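Local coordinates for protein cytochrome c6 (Synechococcus sp., PDB 4EIE) that probably carries electrons in photosynthetic electron transport by means of a covalently bound heme c, at residues S59-G62 / D63-S66; Q8-E11 / A12-G16. One frame throughout, in Å; residues are numbered along the deposited sequence. Where two conformers were deposited one is given.

Interaction 1. Residues S59-G62 / D63-S66. With NA (sodium ion), chain J; HEC (heme c), chain B.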
ATOM      1  N   SER A  59       3.667  -7.123  -7.396  1.00  8.13           N
ATOM      2  CA  SER A  59       3.301  -8.502  -7.106  1.00  8.58           C
ATOM      3  C   SER A  59       1.982  -8.573  -6.350  1.00  8.19           C
ATOM      4  O   SER A  59       1.584  -7.669  -5.630  1.00  8.59           O
ATOM      5  CB  SER A  59       4.341  -9.107  -6.137  0.41  8.77           C
ATOM      6  OG  SER A  59       5.581  -9.309  -6.779  0.41  9.10           O
ATOM      7  N   ALA A  60       1.361  -9.729  -6.464  1.00  9.00           N
ATOM      8  CA  ALA A  60       0.300 -10.158  -5.528  1.00  9.37           C
ATOM      9  C   ALA A  60       0.919 -10.551  -4.203  1.00  9.32           C
ATOM     10  O   ALA A  60       1.961 -11.203  -4.159  1.00 12.74           O
ATOM     11  CB  ALA A  60      -0.424 -11.337  -6.134  1.00 10.91           C
ATOM     12  N   TYR A  61       0.263 -10.180  -3.122  1.00  8.74           N
ATOM     13  CA  TYR A  61       0.683 -10.585  -1.785  1.00  9.31           C
ATOM     14  C   TYR A  61      -0.290 -11.546  -1.143  1.00  9.01           C
ATOM     15  O   TYR A  61      -0.040 -11.983  -0.009  1.00  9.93           O
ATOM     16  CB  TYR A  61       0.947  -9.377  -0.867  1.00  8.98           C
ATOM     17  CG  TYR A  61       2.138  -8.580  -1.343  1.00  9.10           C
ATOM     18  CD1 TYR A  61       2.032  -7.662  -2.374  1.00  8.56           C
ATOM     19  CD2 TYR A  61       3.399  -8.805  -0.801  1.00  9.61           C
ATOM     20  CE1 TYR A  61       3.137  -7.005  -2.872  1.00  9.40           C
ATOM     21  CE2 TYR A  61       4.517  -8.164  -1.304  1.00 10.25           C
ATOM     22  CZ  TYR A  61       4.389  -7.286  -2.327  1.00  8.79           C
ATOM     23  OH  TYR A  61       5.479  -6.643  -2.895  1.00 10.16           O
ATOM     24  N   GLY A  62      -1.352 -11.967  -1.829  1.00  9.35           N
ATOM     25  CA  GLY A  62      -2.317 -12.841  -1.190  1.00  9.81           C
ATOM     26  C   GLY A  62      -1.807 -14.215  -0.807  1.00 10.32           C
ATOM     27  O   GLY A  62      -2.444 -14.862   0.038  1.00 11.06           O
ATOM     28  N   ASP A  63      -0.719 -14.707  -1.415  1.00 10.49           N
ATOM     29  CA  ASP A  63      -0.103 -15.945  -0.978  1.00 11.29           C
ATOM     30  C   ASP A  63       1.203 -15.714  -0.230  1.00 12.20           C
ATOM     31  O   ASP A  63       1.942 -16.656   0.004  1.00 14.49           O
ATOM     32  CB  ASP A  63       0.191 -16.838  -2.180  0.60 13.31           C
ATOM     33  CG  ASP A  63      -1.057 -17.247  -2.896  0.60 17.68           C
ATOM     34  OD1 ASP A  63      -2.110 -17.440  -2.262  0.60 19.02           O
ATOM     35  OD2 ASP A  63      -0.966 -17.379  -4.113  0.60 24.19           O
ATOM     36  N   LYS A  64       1.467 -14.469   0.173  1.00 11.79           N
ATOM     37  CA  LYS A  64       2.680 -14.062   0.898  1.00 12.80           C
ATOM     38  C   LYS A  64       2.475 -13.482   2.267  0.60 12.57           C
ATOM     39  O   LYS A  64       3.382 -13.575   3.082  0.60 12.99           O
ATOM     40  CB  LYS A  64       3.458 -12.960   0.077  1.00 14.63           C
ATOM     41  CG  LYS A  64       3.924 -13.433  -1.306  1.00 16.30           C
ATOM     42  CD  LYS A  64       4.565 -12.276  -2.111  1.00 17.37           C
ATOM     43  CE  LYS A  64       4.690 -12.526  -3.606  0.50 17.80           C
ATOM     44  NZ  LYS A  64       5.702 -13.380  -4.068  0.50 18.16           N
ATOM     45  N   LEU A  65       1.381 -12.754   2.441  1.00 10.55           N
ATOM     46  CA  LEU A  65       0.952 -12.139   3.685  1.00 10.67           C
ATOM     47  C   LEU A  65      -0.433 -12.687   4.021  1.00 10.17           C
ATOM     48  O   LEU A  65      -1.221 -12.920   3.144  1.00 11.08           O
ATOM     49  CB  LEU A  65       0.880 -10.614   3.514  1.00 10.63           C
ATOM     50  CG  LEU A  65       2.223  -9.944   3.275  1.00 12.69           C
ATOM     51  CD1 LEU A  65       1.945  -8.465   2.954  1.00 13.40           C
ATOM     52  CD2 LEU A  65       3.148 -10.069   4.472  1.00 15.69           C
ATOM     53  N   SER A  66      -0.705 -12.846   5.303  1.00 10.47           N
ATOM     54  CA  SER A  66      -1.997 -13.313   5.723  1.00 10.98           C
ATOM     55  C   SER A  66      -3.055 -12.239   5.498  1.00 10.03           C
ATOM     56  O   SER A  66      -2.749 -11.067   5.339  1.00 10.17           O
ATOM     57  CB  SER A  66      -2.001 -13.719   7.160  1.00 11.93           C
ATOM     58  OG  SER A  66      -1.835 -12.537   7.959  1.00 12.41           O
TER
HETATM   59 NA    NA J 109       2.774 -18.866   0.365  0.65 17.09          NA
HETATM   60 FE   HEC B 101       2.821  -1.222  -4.527  1.00  7.07          FE
HETATM   61  CHA HEC B 101       0.917   0.557  -6.673  1.00  7.60           C
HETATM   62  CHB HEC B 101       0.600  -0.596  -2.019  1.00  7.45           C
HETATM   63  CHC HEC B 101       4.537  -3.318  -2.466  1.00  7.75           C
HETATM   64  CHD HEC B 101       5.218  -1.519  -6.882  1.00  7.58           C
HETATM   65  NA  HEC B 101       1.153  -0.172  -4.378  1.00  6.72           N
HETATM   66  C1A HEC B 101       0.523   0.547  -5.367  1.00  7.60           C
HETATM   67  C2A HEC B 101      -0.637   1.209  -4.858  1.00  7.88           C
HETATM   68  C3A HEC B 101      -0.739   0.871  -3.541  1.00  7.71           C
HETATM   69  C4A HEC B 101       0.360  -0.005  -3.256  1.00  7.54           C
HETATM   70  CMA HEC B 101      -1.798   1.266  -2.550  1.00  9.03           C
HETATM   71  CAA HEC B 101      -1.536   2.131  -5.646  1.00  8.17           C
HETATM   72  CBA HEC B 101      -0.945   3.536  -5.701  1.00  8.28           C
HETATM   73  CGA HEC B 101      -1.673   4.495  -6.597  1.00  8.84           C
HETATM   74  O1A HEC B 101      -2.510   4.107  -7.413  1.00 11.09           O
HETATM   75  O2A HEC B 101      -1.366   5.745  -6.558  1.00  9.60           O
HETATM   76  NB  HEC B 101       2.604  -1.866  -2.651  1.00  6.81           N
HETATM   77  C1B HEC B 101       1.640  -1.486  -1.769  1.00  7.17           C
HETATM   78  C2B HEC B 101       1.809  -2.166  -0.498  1.00  7.26           C
HETATM   79  C3B HEC B 101       2.851  -2.998  -0.658  1.00  7.30           C
HETATM   80  C4B HEC B 101       3.364  -2.775  -1.999  1.00  6.91           C
HETATM   81  CMB HEC B 101       0.992  -1.922   0.718  1.00  8.40           C
HETATM   82  CAB HEC B 101       3.491  -3.988   0.322  1.00  7.68           C
HETATM   83  CBB HEC B 101       2.589  -5.088   0.734  1.00  8.31           C
HETATM   84  NC  HEC B 101       4.539  -2.221  -4.678  1.00  7.67           N
HETATM   85  C1C HEC B 101       5.129  -2.948  -3.693  1.00  7.42           C
HETATM   86  C2C HEC B 101       6.470  -3.299  -4.062  1.00  7.86           C
HETATM   87  C3C HEC B 101       6.680  -2.783  -5.278  1.00  8.35           C
HETATM   88  C4C HEC B 101       5.455  -2.123  -5.684  1.00  7.67           C
HETATM   89  CMC HEC B 101       7.448  -3.979  -3.117  1.00  8.81           C
HETATM   90  CAC HEC B 101       7.949  -2.787  -6.124  1.00  8.56           C
HETATM   91  CBC HEC B 101       8.470  -4.116  -6.413  1.00  8.79           C
HETATM   92  ND  HEC B 101       3.024  -0.623  -6.406  1.00  7.01           N
HETATM   93  C1D HEC B 101       4.051  -0.903  -7.284  1.00  7.46           C
HETATM   94  C2D HEC B 101       3.757  -0.522  -8.602  1.00  8.35           C
HETATM   95  C3D HEC B 101       2.479   0.017  -8.565  1.00  7.96           C
HETATM   96  C4D HEC B 101       2.070  -0.010  -7.204  1.00  7.70           C
HETATM   97  CMD HEC B 101       4.624  -0.717  -9.810  1.00  9.32           C
HETATM   98  CAD HEC B 101       1.665   0.495  -9.735  1.00  9.23           C
HETATM   99  CBD HEC B 101       0.700  -0.598 -10.182  1.00 10.02           C
HETATM  100  CGD HEC B 101       0.001  -0.141 -11.439  1.00 12.97           C
HETATM  101  O1D HEC B 101       0.433  -0.440 -12.549  1.00 16.30           O
HETATM  102  O2D HEC B 101      -0.928   0.633 -11.363  1.00 22.03           O
HETATM  103  O   HOH W   1       5.569 -12.621  -7.063  1.00 17.36           O
HETATM  104  O   HOH W   2       1.072 -13.808  -3.520  0.60 13.76           O
HETATM  105  O   HOH W   3      -3.590 -13.745   2.205  1.00 10.63           O
HETATM  106  O   HOH W   4       0.432 -20.027   0.507  1.00 20.21           O
HETATM  107  O   HOH W   5       3.101 -19.133  -2.120  0.75 28.37           O
HETATM  108  O   HOH W   6       5.011 -17.596   0.395  1.00 28.58           O
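The ring of Tyr-61 meets Lys-64 CD and Leu-65 CD1, both reaching it obliquely at CD2, while one face is met by the vinyl-derived heme carbon CBB, 3.9 Å from the ring plane and over its centre. This is the turn just beyond the axial ligand Met-58 in a class I cytochrome c fold, part of the loop between helices 44-53 and 67-82. The Tyr-61 carbonyl organises it, for Tyr-61 O accepts from Lys-64 N at 2.9 Å, well above the carbonyl plane, and from Leu-65 N at 2.9 Å, almost in line with the C=O bond. Tyrosine suits the place because its ring can lay a face on CBB while its inclined far end brings OH to 3.3 Å from heme methyl carbon CMC. Leucine offers a branched apolar end beside that ring, CD1 being 4.0 Å from Tyr-61 CD2. The extended chain of Lys-64 carries CD past Tyr-61 CD2 and CE to 3.1 Å from Ala-60 O; in one of its two conformers a bend at chi4 (-76°) then turns NZ to a water. On the exposed side a sodium ion is coordinated by three waters and by the main-chain Asp-63 O at 2.4 Å.

Interaction 2. Residues Q8-E11 / A12-G16. With NA (sodium ion), chain H; HEC (heme c), chain B.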
ATOM      1  N   GLN A   8       5.383  -2.154  10.507  1.00 12.90           N
ATOM      2  CA  GLN A   8       6.400  -3.172  10.405  1.00 13.39           C
ATOM      3  C   GLN A   8       6.270  -3.995   9.108  1.00 11.84           C
ATOM      4  O   GLN A   8       7.253  -4.280   8.428  1.00 12.35           O
ATOM      5  CB  GLN A   8       6.354  -4.092  11.624  1.00 15.06           C
ATOM      6  CG  GLN A   8       6.718  -3.422  12.926  1.00 17.07           C
ATOM      7  CD  GLN A   8       8.127  -2.900  12.935  0.75 20.35           C
ATOM      8  OE1 GLN A   8       9.068  -3.596  12.544  0.75 22.45           O
ATOM      9  NE2 GLN A   8       8.282  -1.648  13.333  0.75 25.17           N
ATOM     10  N   ILE A   9       5.030  -4.356   8.778  1.00 10.88           N
ATOM     11  CA  ILE A   9       4.795  -5.096   7.562  1.00 10.66           C
ATOM     12  C   ILE A   9       5.215  -4.256   6.362  1.00  9.63           C
ATOM     13  O   ILE A   9       5.840  -4.724   5.419  1.00 10.56           O
ATOM     14  CB  ILE A   9       3.299  -5.487   7.471  1.00 10.99           C
ATOM     15  CG1 ILE A   9       2.926  -6.486   8.549  1.00 12.88           C
ATOM     16  CG2 ILE A   9       2.962  -6.062   6.074  1.00 11.27           C
ATOM     17  CD1 ILE A   9       1.450  -6.501   8.858  1.00 13.90           C
ATOM     18  N   PHE A  10       4.849  -2.966   6.398  1.00  9.46           N
ATOM     19  CA  PHE A  10       5.197  -2.053   5.330  1.00  9.39           C
ATOM     20  C   PHE A  10       6.711  -1.989   5.155  1.00  9.81           C
ATOM     21  O   PHE A  10       7.227  -2.081   4.044  1.00  9.74           O
ATOM     22  CB  PHE A  10       4.620  -0.646   5.598  1.00  9.41           C
ATOM     23  CG  PHE A  10       4.782   0.273   4.419  1.00  8.91           C
ATOM     24  CD1 PHE A  10       3.786   0.304   3.422  1.00  8.75           C
ATOM     25  CD2 PHE A  10       5.875   1.064   4.270  1.00  9.09           C
ATOM     26  CE1 PHE A  10       3.942   1.130   2.314  1.00  8.42           C
ATOM     27  CE2 PHE A  10       6.004   1.897   3.168  1.00  9.00           C
ATOM     28  CZ  PHE A  10       5.062   1.911   2.220  1.00  8.41           C
ATOM     29  N   GLU A  11       7.439  -1.837   6.254  1.00 10.87           N
ATOM     30  CA  GLU A  11       8.897  -1.784   6.208  1.00 12.11           C
ATOM     31  C   GLU A  11       9.504  -3.024   5.623  1.00 12.25           C
ATOM     32  O   GLU A  11      10.486  -2.925   4.882  1.00 13.89           O
ATOM     33  CB  GLU A  11       9.444  -1.590   7.608  1.00 13.84           C
ATOM     34  CG  GLU A  11       9.108  -0.217   8.162  1.00 15.14           C
ATOM     35  CD  GLU A  11       9.235  -0.115   9.665  0.75 15.92           C
ATOM     36  OE1 GLU A  11       9.510  -1.103  10.380  0.75 17.89           O
ATOM     37  OE2 GLU A  11       9.055   1.022  10.154  0.75 19.82           O
ATOM     38  N   ALA A  12       8.902  -4.182   5.915  1.00 11.45           N
ATOM     39  CA  ALA A  12       9.461  -5.438   5.501  1.00 12.56           C
ATOM     40  C   ALA A  12       9.081  -5.845   4.089  1.00 12.19           C
ATOM     41  O   ALA A  12       9.832  -6.595   3.471  1.00 15.38           O
ATOM     42  CB  ALA A  12       9.042  -6.549   6.454  1.00 15.06           C
ATOM     43  N   HIS A  13       7.946  -5.363   3.562  1.00 10.35           N
ATOM     44  CA  HIS A  13       7.424  -5.895   2.324  1.00 10.13           C
ATOM     45  C   HIS A  13       7.094  -4.841   1.279  1.00  9.66           C
ATOM     46  O   HIS A  13       6.883  -5.211   0.137  1.00 12.96           O
ATOM     47  CB  HIS A  13       6.148  -6.683   2.560  1.00 10.67           C
ATOM     48  CG  HIS A  13       6.396  -7.882   3.372  1.00 12.17           C
ATOM     49  ND1 HIS A  13       6.918  -9.031   2.822  1.00 14.86           N
ATOM     50  CD2 HIS A  13       6.302  -8.080   4.698  1.00 12.87           C
ATOM     51  CE1 HIS A  13       7.114  -9.916   3.785  1.00 16.35           C
ATOM     52  NE2 HIS A  13       6.731  -9.367   4.926  1.00 14.24           N
ATOM     53  N   CYS A  14       7.061  -3.570   1.634  1.00  8.82           N
ATOM     54  CA  CYS A  14       6.567  -2.548   0.714  1.00  8.64           C
ATOM     55  C   CYS A  14       7.559  -1.417   0.480  1.00  8.02           C
ATOM     56  O   CYS A  14       7.532  -0.782  -0.563  1.00  8.60           O
ATOM     57  CB  CYS A  14       5.249  -1.927   1.231  1.00  7.94           C
ATOM     58  SG  CYS A  14       4.038  -3.106   1.848  1.00  8.34           S
ATOM     59  N   ALA A  15       8.396  -1.146   1.479  1.00  9.01           N
ATOM     60  CA  ALA A  15       9.293  -0.012   1.447  1.00  9.22           C
ATOM     61  C   ALA A  15      10.365  -0.110   0.384  1.00  8.73           C
ATOM     62  O   ALA A  15      10.968   0.906   0.063  1.00  9.78           O
ATOM     63  CB  ALA A  15       9.910   0.198   2.841  1.00 10.65           C
ATOM     64  N   GLY A  16      10.629  -1.290  -0.158  1.00  9.12           N
ATOM     65  CA  GLY A  16      11.575  -1.370  -1.230  1.00  9.43           C
ATOM     66  C   GLY A  16      11.174  -0.502  -2.408  1.00  9.46           C
ATOM     67  O   GLY A  16      12.029   0.055  -3.092  1.00 12.38           O
TER
HETATM   68 NA    NA H 107      10.828  -2.978  11.083  0.65 22.35          NA
HETATM   69 FE   HEC B 101       2.821  -1.222  -4.527  1.00  7.07          FE
HETATM   70  CHA HEC B 101       0.917   0.557  -6.673  1.00  7.60           C
HETATM   71  CHB HEC B 101       0.600  -0.596  -2.019  1.00  7.45           C
HETATM   72  CHC HEC B 101       4.537  -3.318  -2.466  1.00  7.75           C
HETATM   73  CHD HEC B 101       5.218  -1.519  -6.882  1.00  7.58           C
HETATM   74  NA  HEC B 101       1.153  -0.172  -4.378  1.00  6.72           N
HETATM   75  C1A HEC B 101       0.523   0.547  -5.367  1.00  7.60           C
HETATM   76  C2A HEC B 101      -0.637   1.209  -4.858  1.00  7.88           C
HETATM   77  C3A HEC B 101      -0.739   0.871  -3.541  1.00  7.71           C
HETATM   78  C4A HEC B 101       0.360  -0.005  -3.256  1.00  7.54           C
HETATM   79  CMA HEC B 101      -1.798   1.266  -2.550  1.00  9.03           C
HETATM   80  CAA HEC B 101      -1.536   2.131  -5.646  1.00  8.17           C
HETATM   81  CBA HEC B 101      -0.945   3.536  -5.701  1.00  8.28           C
HETATM   82  CGA HEC B 101      -1.673   4.495  -6.597  1.00  8.84           C
HETATM   83  O1A HEC B 101      -2.510   4.107  -7.413  1.00 11.09           O
HETATM   84  O2A HEC B 101      -1.366   5.745  -6.558  1.00  9.60           O
HETATM   85  NB  HEC B 101       2.604  -1.866  -2.651  1.00  6.81           N
HETATM   86  C1B HEC B 101       1.640  -1.486  -1.769  1.00  7.17           C
HETATM   87  C2B HEC B 101       1.809  -2.166  -0.498  1.00  7.26           C
HETATM   88  C3B HEC B 101       2.851  -2.998  -0.658  1.00  7.30           C
HETATM   89  C4B HEC B 101       3.364  -2.775  -1.999  1.00  6.91           C
HETATM   90  CMB HEC B 101       0.992  -1.922   0.718  1.00  8.40           C
HETATM   91  CAB HEC B 101       3.491  -3.988   0.322  1.00  7.68           C
HETATM   92  CBB HEC B 101       2.589  -5.088   0.734  1.00  8.31           C
HETATM   93  NC  HEC B 101       4.539  -2.221  -4.678  1.00  7.67           N
HETATM   94  C1C HEC B 101       5.129  -2.948  -3.693  1.00  7.42           C
HETATM   95  C2C HEC B 101       6.470  -3.299  -4.062  1.00  7.86           C
HETATM   96  C3C HEC B 101       6.680  -2.783  -5.278  1.00  8.35           C
HETATM   97  C4C HEC B 101       5.455  -2.123  -5.684  1.00  7.67           C
HETATM   98  CMC HEC B 101       7.448  -3.979  -3.117  1.00  8.81           C
HETATM   99  CAC HEC B 101       7.949  -2.787  -6.124  1.00  8.56           C
HETATM  100  CBC HEC B 101       8.470  -4.116  -6.413  1.00  8.79           C
HETATM  101  ND  HEC B 101       3.024  -0.623  -6.406  1.00  7.01           N
HETATM  102  C1D HEC B 101       4.051  -0.903  -7.284  1.00  7.46           C
HETATM  103  C2D HEC B 101       3.757  -0.522  -8.602  1.00  8.35           C
HETATM  104  C3D HEC B 101       2.479   0.017  -8.565  1.00  7.96           C
HETATM  105  C4D HEC B 101       2.070  -0.010  -7.204  1.00  7.70           C
HETATM  106  CMD HEC B 101       4.624  -0.717  -9.810  1.00  9.32           C
HETATM  107  CAD HEC B 101       1.665   0.495  -9.735  1.00  9.23           C
HETATM  108  CBD HEC B 101       0.700  -0.598 -10.182  1.00 10.02           C
HETATM  109  CGD HEC B 101       0.001  -0.141 -11.439  1.00 12.97           C
HETATM  110  O1D HEC B 101       0.433  -0.440 -12.549  1.00 16.30           O
HETATM  111  O2D HEC B 101      -0.928   0.633 -11.363  1.00 22.03           O
HETATM  112  O   HOH W   7       9.771  -4.706   9.577  1.00 20.64           O
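Aromatic contacts bring Phe-10 and Cys-14 together: Cys-14 CB makes a CH-pi contact over one ring face, 3.7 Å from the centroid, while SG makes an oblique sulfur-aromatic contact with it at 4.5 Å. Phe-10 CG stands anti to the backbone N (chi1 -171°), which carries the ring forward along the helix to the cysteine. A flat, apolar residue suits this buried place, where Tyr-76 and Trp-85 also meet the ring. Apolar packing adds Phe-10 CE2 to Ala-15 CB, 4.3 Å. Separately, the side chains of Ile-9 and His-13 cross, the imidazole edge also facing Ile-9 O. Among the backbone bonds, Ala-12 N to Gln-8 O continues the helix, whereas Phe-10 O takes two donors from opposite faces of its carbonyl plane, Cys-14 N at 2.8 Å and Ala-15 N at 3.0 Å, as helix 5-13 gives way to helix 15-18. On the exposed side the amide oxygen Gln-8 OE1 and carboxylate oxygen Glu-11 OE1, hard ligands suited to sodium, coordinate the ion with a water that donates to Gln-8 O. Covalently, the cysteine thiol suits thioether formation: Cys-14 SG is bonded to heme CAB at 1.8 Å, the first thioether of the CXXCH heme-attachment motif characteristic of c-type cytochromes.

How the interactions relate
Interactions 1 and 2 both reach the same heme c, but from different elements: 59-66 is an irregular loop following the axial Met-58, whereas 8-16 is the end of helix 5-13 and the turn into helix 15-18, at the heme-attachment site. The loop only packs against the heme; the helical segment is bonded to it. Each has a buried apolar side and an exposed side with its own sodium ion, coordinated by a main-chain oxygen in the loop and by side-chain oxygens on the helix, with water among the ligands in both. They meet directly through packing: Leu-65 CD2 lies 3.7 Å from His-13 NE2, and Leu-65 CD1 is 4.1 Å from Ile-9 CG2, setting the loop against helix 5-13 beside the heme.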